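Local structure of uncharacterized protein Atu1872 (Agrobacterium tumefaciens, 2QNT) at residues L32-D37 with V42-G47; Q90-H95 with R110-Y115; I13-D18 with R54-T59. The protein is of unknown function but belongs to the glyoxalase/bleomycin resistance/dioxygenase family and pairs with a second copy of itself in a dimer. All blocks are in the same frame, centred on the assembly; numbering follows the deposited sequence.

Contact 1. Residues L32-D37 with V42-G47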
loop_
_atom_site.group_PDB
_atom_site.type_symbol
_atom_site.label_atom_id
_atom_site.label_comp_id
_atom_site.label_asym_id
_atom_site.label_seq_id
_atom_site.Cartn_x
_atom_site.Cartn_y
_atom_site.Cartn_z
ATOM N N LEU A 32 -13.506 8.074 -3.584
ATOM C CA LEU A 32 -13.430 7.217 -2.406
ATOM C C LEU A 32 -14.307 7.791 -1.311
ATOM O O LEU A 32 -14.591 8.984 -1.322
ATOM C CB LEU A 32 -11.988 7.102 -1.908
ATOM C CG LEU A 32 -10.953 6.585 -2.879
ATOM C CD1 LEU A 32 -9.677 6.268 -2.111
ATOM C CD2 LEU A 32 -11.491 5.338 -3.580
ATOM N N LYS A 33 -14.771 6.925 -0.415
ATOM C CA LYS A 33 -15.656 7.299 0.698
ATOM C C LYS A 33 -14.865 7.195 1.987
ATOM O O LYS A 33 -14.202 6.177 2.236
ATOM C CB LYS A 33 -16.849 6.352 0.755
ATOM C CG LYS A 33 -17.630 6.327 -0.528
ATOM C CD LYS A 33 -18.236 7.683 -0.848
ATOM C CE LYS A 33 -18.892 7.678 -2.223
ATOM N NZ LYS A 33 -19.936 6.622 -2.342
ATOM N N ILE A 34 -14.859 8.257 2.769
ATOM C CA ILE A 34 -14.207 8.220 4.066
ATOM C C ILE A 34 -14.933 7.303 5.045
ATOM O O ILE A 34 -16.150 7.436 5.256
ATOM C CB ILE A 34 -14.045 9.624 4.646
ATOM C CG1 ILE A 34 -13.074 10.408 3.738
ATOM C CG2 ILE A 34 -13.528 9.546 6.076
ATOM C CD1 ILE A 34 -12.844 11.822 4.095
ATOM N N LEU A 35 -14.203 6.349 5.619
ATOM C CA LEU A 35 -14.692 5.501 6.719
ATOM C C LEU A 35 -14.502 6.179 8.076
ATOM O O LEU A 35 -15.440 6.256 8.892
ATOM C CB LEU A 35 -13.998 4.139 6.638
ATOM C CG LEU A 35 -14.213 3.103 7.724
ATOM C CD1 LEU A 35 -15.705 2.760 7.795
ATOM C CD2 LEU A 35 -13.385 1.859 7.382
ATOM N N GLU A 36 -13.298 6.704 8.317
ATOM C CA GLU A 36 -13.064 7.529 9.491
ATOM C C GLU A 36 -11.927 8.510 9.264
ATOM O O GLU A 36 -10.939 8.224 8.597
ATOM C CB GLU A 36 -12.838 6.674 10.737
ATOM C CG GLU A 36 -13.085 7.451 12.020
ATOM C CD GLU A 36 -13.038 6.593 13.269
ATOM O OE1 GLU A 36 -12.805 5.371 13.147
ATOM O OE2 GLU A 36 -13.257 7.151 14.363
ATOM N N ASP A 37 -12.105 9.705 9.796
ATOM C CA ASP A 37 -11.199 10.820 9.623
ATOM C C ASP A 37 -10.728 11.159 11.024
ATOM O O ASP A 37 -11.523 11.569 11.856
ATOM C CB ASP A 37 -11.911 12.001 8.944
ATOM C CG ASP A 37 -10.982 13.169 8.631
ATOM O OD1 ASP A 37 -9.893 13.287 9.220
ATOM O OD2 ASP A 37 -11.370 14.007 7.790
ATOM N N VAL A 42 -6.525 9.286 7.645
ATOM C CA VAL A 42 -7.823 9.083 7.062
ATOM C C VAL A 42 -7.923 7.657 6.533
ATOM O O VAL A 42 -7.067 7.204 5.782
ATOM C CB VAL A 42 -8.102 10.112 5.907
ATOM C CG1 VAL A 42 -9.498 9.885 5.305
ATOM C CG2 VAL A 42 -7.959 11.562 6.390
ATOM N N LEU A 43 -8.968 6.954 6.963
ATOM C CA LEU A 43 -9.303 5.629 6.465
ATOM C C LEU A 43 -10.433 5.757 5.469
ATOM O O LEU A 43 -11.464 6.388 5.772
ATOM C CB LEU A 43 -9.811 4.740 7.578
ATOM C CG LEU A 43 -8.893 4.351 8.689
ATOM C CD1 LEU A 43 -9.638 3.532 9.701
ATOM C CD2 LEU A 43 -7.750 3.550 8.123
ATOM N N PHE A 44 -10.255 5.118 4.319
ATOM C CA PHE A 44 -11.292 5.039 3.311
ATOM C C PHE A 44 -11.927 3.662 3.260
ATOM O O PHE A 44 -11.319 2.669 3.641
ATOM C CB PHE A 44 -10.765 5.383 1.929
ATOM C CG PHE A 44 -10.231 6.779 1.812
ATOM C CD1 PHE A 44 -8.892 7.063 2.059
ATOM C CD2 PHE A 44 -11.061 7.820 1.452
ATOM C CE1 PHE A 44 -8.414 8.351 1.956
ATOM C CE2 PHE A 44 -10.574 9.118 1.361
ATOM C CZ PHE A 44 -9.254 9.377 1.601
ATOM N N GLU A 45 -13.149 3.613 2.744
ATOM C CA GLU A 45 -13.782 2.339 2.414
ATOM C C GLU A 45 -12.899 1.668 1.336
ATOM O O GLU A 45 -12.214 2.328 0.537
ATOM C CB GLU A 45 -15.223 2.541 1.921
ATOM C CG GLU A 45 -16.167 3.157 2.959
ATOM C CD GLU A 45 -17.619 3.269 2.498
ATOM O OE1 GLU A 45 -17.936 2.793 1.387
ATOM O OE2 GLU A 45 -18.452 3.839 3.251
ATOM N N THR A 46 -12.895 0.359 1.380
ATOM C CA THR A 46 -12.206 -0.549 0.509
ATOM C C THR A 46 -10.720 -0.687 0.842
ATOM O O THR A 46 -9.979 -1.254 0.076
ATOM C CB THR A 46 -12.507 -0.322 -1.019
ATOM O OG1 THR A 46 -11.820 0.822 -1.537
ATOM C CG2 THR A 46 -14.020 -0.173 -1.269
ATOM N N GLY A 47 -10.323 -0.256 2.025
ATOM C CA GLY A 47 -9.029 -0.600 2.607
ATOM C C GLY A 47 -7.866 0.311 2.267
ATOM O O GLY A 47 -6.730 -0.133 2.310
HETATM O O HOH W 1 -13.527 4.083 -0.744
#
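F44 and L32 meet through ring and methyl: L32 CD1 sits over one face of the F44 ring, 4.2 Å from its centroid and 20° off the normal, a CH-pi contact. L32 CB also reaches F44 CD2 at 3.6 Å. V42 CG1 lies over the opposite face, toward the rim, so the ring is held between two aliphatic groups. I34 CG1 touches two of these neighbours, F44 CE2 at 3.7 Å and V42 CG1 at 3.9 Å; a chi1 of -65° turns this branch, rather than CG2, to the ring.

The strands 34-37 and 41-44 form an antiparallel beta hairpin interrupted by a classic beta bulge, in which L35 and E36 together face L43. Both of their amides donate to the one carbonyl, L35 N to L43 O at 2.7 Å and E36 N to L43 O at 3.2 Å, from the same face of its plane. Beyond the bulge, L43 N donates to E36 O. In the other direction K33 O receives E45 N at 2.8 Å, and a water accepts from K33 N and donates to E45 O. There F44 begins a type II turn that closes at G47.

Farther out, Y26 on helix 19-29 packs on L32 and F44, while the D37 carboxylate forms a salt bridge with K23 of that helix. T46 OG1 is bonded to F9 N of the second subunit. One carbonyl serving two amides keeps the backbone paired through the extra residue, while the F44 ring has L32 and V42 CG1 on its two faces and K33 O at its edge.

Contact 2. Residues Q90-H95 with R110-Y115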
loop_
_atom_site.group_PDB
_atom_site.type_symbol
_atom_site.label_atom_id
_atom_site.label_comp_id
_atom_site.label_asym_id
_atom_site.label_seq_id
_atom_site.Cartn_x
_atom_site.Cartn_y
_atom_site.Cartn_z
ATOM N N GLN A 90 -12.694 9.942 -17.853
ATOM C CA GLN A 90 -13.246 11.231 -18.303
ATOM C C GLN A 90 -13.305 12.159 -17.117
ATOM O O GLN A 90 -13.031 13.377 -17.242
ATOM C CB GLN A 90 -14.645 11.047 -18.952
ATOM C CG GLN A 90 -15.419 12.358 -19.284
ATOM C CD GLN A 90 -16.676 12.140 -20.116
ATOM O OE1 GLN A 90 -17.599 12.958 -20.087
ATOM N NE2 GLN A 90 -16.717 11.044 -20.864
ATOM N N ASP A 91 -13.675 11.580 -15.972
ATOM C CA ASP A 91 -13.886 12.404 -14.797
ATOM C C ASP A 91 -12.573 12.799 -14.093
ATOM O O ASP A 91 -12.497 13.931 -13.610
ATOM C CB ASP A 91 -15.044 11.871 -13.893
ATOM C CG ASP A 91 -14.604 10.915 -12.811
ATOM O OD1 ASP A 91 -15.475 10.189 -12.253
ATOM O OD2 ASP A 91 -13.420 10.893 -12.492
ATOM N N ILE A 92 -11.542 11.937 -14.125
ATOM C CA ILE A 92 -10.281 12.115 -13.411
ATOM C C ILE A 92 -9.142 12.740 -14.223
ATOM O O ILE A 92 -8.394 13.570 -13.710
ATOM C CB ILE A 92 -9.790 10.742 -12.809
ATOM C CG1 ILE A 92 -10.719 10.327 -11.679
ATOM C CG2 ILE A 92 -8.347 10.830 -12.282
ATOM C CD1 ILE A 92 -10.705 8.875 -11.295
ATOM N N ALA A 93 -8.979 12.312 -15.473
ATOM C CA ALA A 93 -7.788 12.670 -16.254
ATOM C C ALA A 93 -7.470 14.153 -16.312
ATOM O O ALA A 93 -6.306 14.544 -16.181
ATOM C CB ALA A 93 -7.896 12.124 -17.662
ATOM N N PRO A 94 -8.481 15.013 -16.510
ATOM C CA PRO A 94 -8.120 16.445 -16.588
ATOM C C PRO A 94 -7.507 17.047 -15.322
ATOM O O PRO A 94 -6.913 18.141 -15.377
ATOM C CB PRO A 94 -9.463 17.124 -16.885
ATOM C CG PRO A 94 -10.318 16.016 -17.419
ATOM C CD PRO A 94 -9.913 14.786 -16.743
ATOM N N HIS A 95 -7.662 16.371 -14.190
ATOM C CA HIS A 95 -7.267 16.933 -12.895
ATOM C C HIS A 95 -6.021 16.342 -12.295
ATOM O O HIS A 95 -5.687 16.596 -11.132
ATOM C CB HIS A 95 -8.428 16.755 -11.945
ATOM C CG HIS A 95 -9.723 17.201 -12.538
ATOM N ND1 HIS A 95 -9.937 18.501 -12.942
ATOM C CD2 HIS A 95 -10.849 16.521 -12.838
ATOM C CE1 HIS A 95 -11.147 18.601 -13.463
ATOM N NE2 HIS A 95 -11.724 17.415 -13.407
ATOM N N ARG A 110 -7.854 -2.722 -19.773
ATOM C CA ARG A 110 -7.687 -1.291 -19.986
ATOM C C ARG A 110 -7.485 -0.574 -18.655
ATOM O O ARG A 110 -8.315 -0.704 -17.740
ATOM C CB ARG A 110 -8.907 -0.742 -20.701
ATOM C CG ARG A 110 -9.109 -1.373 -22.059
ATOM C CD ARG A 110 -10.430 -1.012 -22.648
ATOM N NE ARG A 110 -10.502 0.391 -22.967
ATOM C CZ ARG A 110 -11.495 1.206 -22.635
ATOM N NH1 ARG A 110 -12.556 0.757 -21.943
ATOM N NH2 ARG A 110 -11.421 2.475 -23.029
ATOM N N VAL A 111 -6.371 0.160 -18.553
ATOM C CA VAL A 111 -6.053 0.919 -17.356
ATOM C C VAL A 111 -5.472 2.261 -17.698
ATOM O O VAL A 111 -4.930 2.456 -18.771
ATOM C CB VAL A 111 -5.048 0.154 -16.415
ATOM C CG1 VAL A 111 -5.380 -1.347 -16.371
ATOM C CG2 VAL A 111 -3.603 0.365 -16.804
ATOM N N PHE A 112 -5.531 3.202 -16.754
ATOM C CA PHE A 112 -4.730 4.416 -16.842
ATOM C C PHE A 112 -3.955 4.595 -15.560
ATOM O O PHE A 112 -4.294 4.025 -14.537
ATOM C CB PHE A 112 -5.566 5.657 -17.212
ATOM C CG PHE A 112 -6.626 6.085 -16.221
ATOM C CD1 PHE A 112 -6.473 7.264 -15.490
ATOM C CD2 PHE A 112 -7.818 5.411 -16.122
ATOM C CE1 PHE A 112 -7.479 7.726 -14.651
ATOM C CE2 PHE A 112 -8.826 5.886 -15.283
ATOM C CZ PHE A 112 -8.635 7.031 -14.548
ATOM N N ARG A 113 -2.870 5.365 -15.628
ATOM C CA ARG A 113 -1.963 5.523 -14.486
ATOM C C ARG A 113 -1.588 6.998 -14.366
ATOM O O ARG A 113 -1.503 7.717 -15.372
ATOM C CB ARG A 113 -0.733 4.656 -14.646
ATOM C CG ARG A 113 -1.059 3.164 -14.737
ATOM C CD ARG A 113 0.172 2.279 -14.663
ATOM N NE ARG A 113 -0.136 0.844 -14.748
ATOM C CZ ARG A 113 0.002 0.104 -15.842
ATOM N NH1 ARG A 113 0.407 0.622 -17.002
ATOM N NH2 ARG A 113 -0.244 -1.199 -15.819
ATOM N N PHE A 114 -1.398 7.458 -13.131
ATOM C CA PHE A 114 -1.243 8.869 -12.846
ATOM C C PHE A 114 -0.661 9.053 -11.479
ATOM O O PHE A 114 -0.515 8.109 -10.715
ATOM C CB PHE A 114 -2.576 9.609 -12.975
ATOM C CG PHE A 114 -3.680 9.047 -12.128
ATOM C CD1 PHE A 114 -3.971 9.593 -10.885
ATOM C CD2 PHE A 114 -4.463 8.012 -12.577
ATOM C CE1 PHE A 114 -4.983 9.090 -10.115
ATOM C CE2 PHE A 114 -5.487 7.511 -11.788
ATOM C CZ PHE A 114 -5.736 8.070 -10.554
ATOM N N TYR A 115 -0.355 10.293 -11.139
ATOM C CA TYR A 115 0.204 10.621 -9.831
ATOM C C TYR A 115 -0.844 11.214 -8.909
ATOM O O TYR A 115 -1.716 11.969 -9.356
ATOM C CB TYR A 115 1.314 11.656 -9.969
ATOM C CG TYR A 115 2.491 11.170 -10.765
ATOM C CD1 TYR A 115 3.333 10.181 -10.281
ATOM C CD2 TYR A 115 2.728 11.655 -12.036
ATOM C CE1 TYR A 115 4.422 9.731 -11.036
ATOM C CE2 TYR A 115 3.785 11.210 -12.792
ATOM C CZ TYR A 115 4.633 10.245 -12.285
ATOM O OH TYR A 115 5.698 9.795 -13.041
#
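I92 meets F112 and F114 with one methyl group, CG2, and every contact between the segments is apolar. CG2 lies 4.0 Å from F112 CE1, at the edge of that ring and near its plane. The same methyl is 4.2 Å from F114 CZ but stands above the face of the second ring, offset toward its rim. A single branch therefore meets one phenylalanine at its edge and the other over its face. It is the branch set anti to the backbone N of I92 that points down to the two rings. The I92 side chain as a whole runs at about a right angle to those of F112 and F114. All three residues are buried, and the two segments together bury 132 Å² against each other, a small patch made by three side chains.

Aromatic packing adds to this outside the two segments, where F112 meets the ring of F89 edge-to-face.

No hydrogen bond crosses between the segments. On the helix side, H95 N donates to I92 O at 2.9 Å in the 3-10 segment that follows the helix.

The contact thus lays the C-terminal part of helix 85-92 on strand 110-115, an inner strand of the sheet formed with 76-82, 98-104 and 121-126. F112 and F114 pair through their backbones with V124 and I122 of strand 121-126, F25 of helix 19-29 packs on F114, and M7 of the second subunit packs on I92.

Contact 3. Residues I13-D18 with R54-T59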
loop_
_atom_site.group_PDB
_atom_site.type_symbol
_atom_site.label_atom_id
_atom_site.label_comp_id
_atom_site.label_asym_id
_atom_site.label_seq_id
_atom_site.Cartn_x
_atom_site.Cartn_y
_atom_site.Cartn_z
ATOM N N ILE A 13 -0.468 2.634 4.034
ATOM C CA ILE A 13 -0.591 3.993 4.530
ATOM C C ILE A 13 0.500 4.835 3.866
ATOM O O ILE A 13 1.552 5.068 4.434
ATOM C CB ILE A 13 -0.512 4.081 6.057
ATOM C CG1 ILE A 13 -1.447 3.077 6.726
ATOM C CG2 ILE A 13 -0.841 5.517 6.485
ATOM C CD1 ILE A 13 -1.301 2.979 8.258
ATOM N N PRO A 14 0.268 5.287 2.614
ATOM C CA PRO A 14 1.171 6.255 2.000
ATOM C C PRO A 14 1.250 7.518 2.831
ATOM O O PRO A 14 0.239 7.988 3.379
ATOM C CB PRO A 14 0.554 6.525 0.631
ATOM C CG PRO A 14 -0.480 5.477 0.449
ATOM C CD PRO A 14 -0.869 4.937 1.743
ATOM N N PHE A 15 2.448 8.091 2.876
ATOM C CA PHE A 15 2.675 9.353 3.580
ATOM C C PHE A 15 2.350 10.511 2.655
ATOM O O PHE A 15 2.631 10.481 1.466
ATOM C CB PHE A 15 4.125 9.495 3.973
ATOM C CG PHE A 15 4.633 8.491 5.002
ATOM C CD1 PHE A 15 3.841 7.463 5.500
ATOM C CD2 PHE A 15 5.958 8.534 5.387
ATOM C CE1 PHE A 15 4.361 6.526 6.413
ATOM C CE2 PHE A 15 6.465 7.580 6.302
ATOM C CZ PHE A 15 5.663 6.601 6.786
ATOM N N VAL A 16 1.713 11.532 3.209
ATOM C CA VAL A 16 1.303 12.718 2.436
ATOM C C VAL A 16 1.731 13.991 3.139
ATOM O O VAL A 16 1.818 14.042 4.363
ATOM C CB VAL A 16 -0.227 12.715 2.128
ATOM C CG1 VAL A 16 -0.606 11.406 1.416
ATOM C CG2 VAL A 16 -1.078 12.917 3.392
ATOM N N ARG A 17 2.016 15.034 2.363
ATOM C CA ARG A 17 2.467 16.311 2.933
ATOM C C ARG A 17 1.318 17.112 3.550
ATOM O O ARG A 17 1.513 17.804 4.559
ATOM C CB ARG A 17 3.183 17.141 1.865
ATOM C CG ARG A 17 3.982 18.304 2.337
ATOM C CD ARG A 17 4.664 19.004 1.148
ATOM N NE ARG A 17 5.951 18.384 0.807
ATOM C CZ ARG A 17 6.615 18.584 -0.334
ATOM N NH1 ARG A 17 6.127 19.382 -1.276
ATOM N NH2 ARG A 17 7.778 17.974 -0.540
ATOM N N ASP A 18 0.127 16.985 2.982
ATOM C CA ASP A 18 -1.017 17.824 3.360
ATOM C C ASP A 18 -2.234 16.913 3.341
ATOM O O ASP A 18 -2.677 16.487 2.283
ATOM C CB ASP A 18 -1.139 18.990 2.360
ATOM C CG ASP A 18 -2.231 19.965 2.700
ATOM O OD1 ASP A 18 -3.366 19.585 3.005
ATOM O OD2 ASP A 18 -1.943 21.169 2.657
ATOM N N ARG A 54 4.990 13.576 8.347
ATOM C CA ARG A 54 5.917 13.887 9.434
ATOM C C ARG A 54 5.451 13.303 10.761
ATOM O O ARG A 54 6.268 12.773 11.516
ATOM C CB ARG A 54 6.171 15.386 9.552
ATOM C CG ARG A 54 6.743 15.940 8.264
ATOM C CD ARG A 54 7.559 17.163 8.384
ATOM N NE ARG A 54 8.798 16.923 9.114
ATOM C CZ ARG A 54 9.765 17.819 9.274
ATOM N NH1 ARG A 54 9.659 19.022 8.726
ATOM N NH2 ARG A 54 10.850 17.506 9.972
ATOM N N SER A 55 4.160 13.373 11.047
ATOM C CA SER A 55 3.645 12.810 12.289
ATOM C C SER A 55 3.808 11.308 12.327
ATOM O O SER A 55 4.187 10.764 13.353
ATOM C CB SER A 55 2.182 13.188 12.520
ATOM O OG SER A 55 1.346 12.788 11.473
ATOM N N LEU A 56 3.550 10.611 11.224
ATOM C CA LEU A 56 3.742 9.163 11.239
ATOM C C LEU A 56 5.227 8.794 11.272
ATOM O O LEU A 56 5.593 7.850 11.973
ATOM C CB LEU A 56 3.021 8.505 10.065
ATOM C CG LEU A 56 2.984 6.980 10.088
ATOM C CD1 LEU A 56 2.561 6.398 11.462
ATOM C CD2 LEU A 56 2.073 6.492 8.967
ATOM N N GLU A 57 6.095 9.521 10.563
ATOM C CA GLU A 57 7.544 9.282 10.686
ATOM C C GLU A 57 7.988 9.432 12.126
ATOM O O GLU A 57 8.795 8.632 12.618
ATOM C CB GLU A 57 8.360 10.230 9.822
ATOM C CG GLU A 57 8.330 9.980 8.349
ATOM C CD GLU A 57 9.294 10.898 7.593
ATOM O OE1 GLU A 57 10.514 10.843 7.910
ATOM O OE2 GLU A 57 8.819 11.613 6.686
ATOM N N GLU A 58 7.543 10.478 12.811
ATOM C CA GLU A 58 7.941 10.654 14.217
ATOM C C GLU A 58 7.435 9.509 15.065
ATOM O O GLU A 58 8.132 9.016 15.948
ATOM C CB GLU A 58 7.481 12.006 14.760
ATOM C CG GLU A 58 8.130 13.201 14.068
ATOM C CD GLU A 58 9.479 13.589 14.616
ATOM O OE1 GLU A 58 9.929 12.984 15.612
ATOM O OE2 GLU A 58 10.081 14.527 14.049
ATOM N N THR A 59 6.210 9.066 14.822
ATOM C CA THR A 59 5.661 7.909 15.570
ATOM C C THR A 59 6.506 6.658 15.389
ATOM O O THR A 59 6.766 5.946 16.358
ATOM C CB THR A 59 4.219 7.627 15.141
ATOM O OG1 THR A 59 3.380 8.696 15.593
ATOM C CG2 THR A 59 3.716 6.299 15.671
#
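F15 and L56 make the closest approach between strand 13-16 and helix 54-59. From CB the F15 chain turns to set CG beside its own backbone N (chi1 -66°), and the ring then reaches toward the helix. L56 meets the CD1/CE1 flank: CD1 lies 4.0 Å from L56 CD2, and CE1, farther out, comes to 3.4 Å from the same methyl and also touches L56 CG. E57 meets the CD2/CE2 flank, with CD2 close to E57 CG and CE2 3.7 Å from that methylene. Both groups come at the ring obliquely and from the same side of its plane. The side chains of F15 and L56 cross at about a right angle, while the E57 carboxylate plane lies only 11° from that of the ring. F15 also touches I60 and W61 of this helix.

The strand axis passes 8.6 Å from the helix axis, the two directions 120° apart. Strand 7-16 is outermost within this chain in a sheet with 49-52, 41-44 and 34-37, the strand order across the sheet being 1-4-3-2. Strand 7-16, helix 19-29 and strands 34-37, 41-44 and 49-52 fit the beta-alpha-beta-beta-beta module of glyoxalase-like proteins, which recurs in the second sheet; helix 53-61 comes after the first. At I13 and P14 the sheet continues into an antiparallel strand of the second subunit, whose R74 packs on F15.

L56 CD2 serves two residues of the strand, since I13 CG2 also touches it, at 3.9 Å. With CG anti to the backbone N, L56 extends toward the strand. The E57 methylene lies on the phenylalanine while its carboxylate OE2 is hydrogen-bonded to Q68 NE2 and Y71 OH.

In the fold
Contact 1 and contact 3 both reach the same sheet, with centres about 17 Å apart and nearest atoms about 6 Å apart; along the chain, contact 1 is nested inside the loop that contact 3 closes. Contact 2 follows both in sequence and lies on the other sheet, its centre about 21 Å from that of contact 1 and about 25 Å from that of contact 3, on the opposite side of the chain's centre from the latter. All three touch the second subunit. Bound EPE (HEPES buffer, probably from the crystallisation liquor) lies about 4 Å from the I13 side chain and about 6 Å from that of E36, and R113 NH2 hydrogen-bonds to EPE O8; such molecules may mark a pocket.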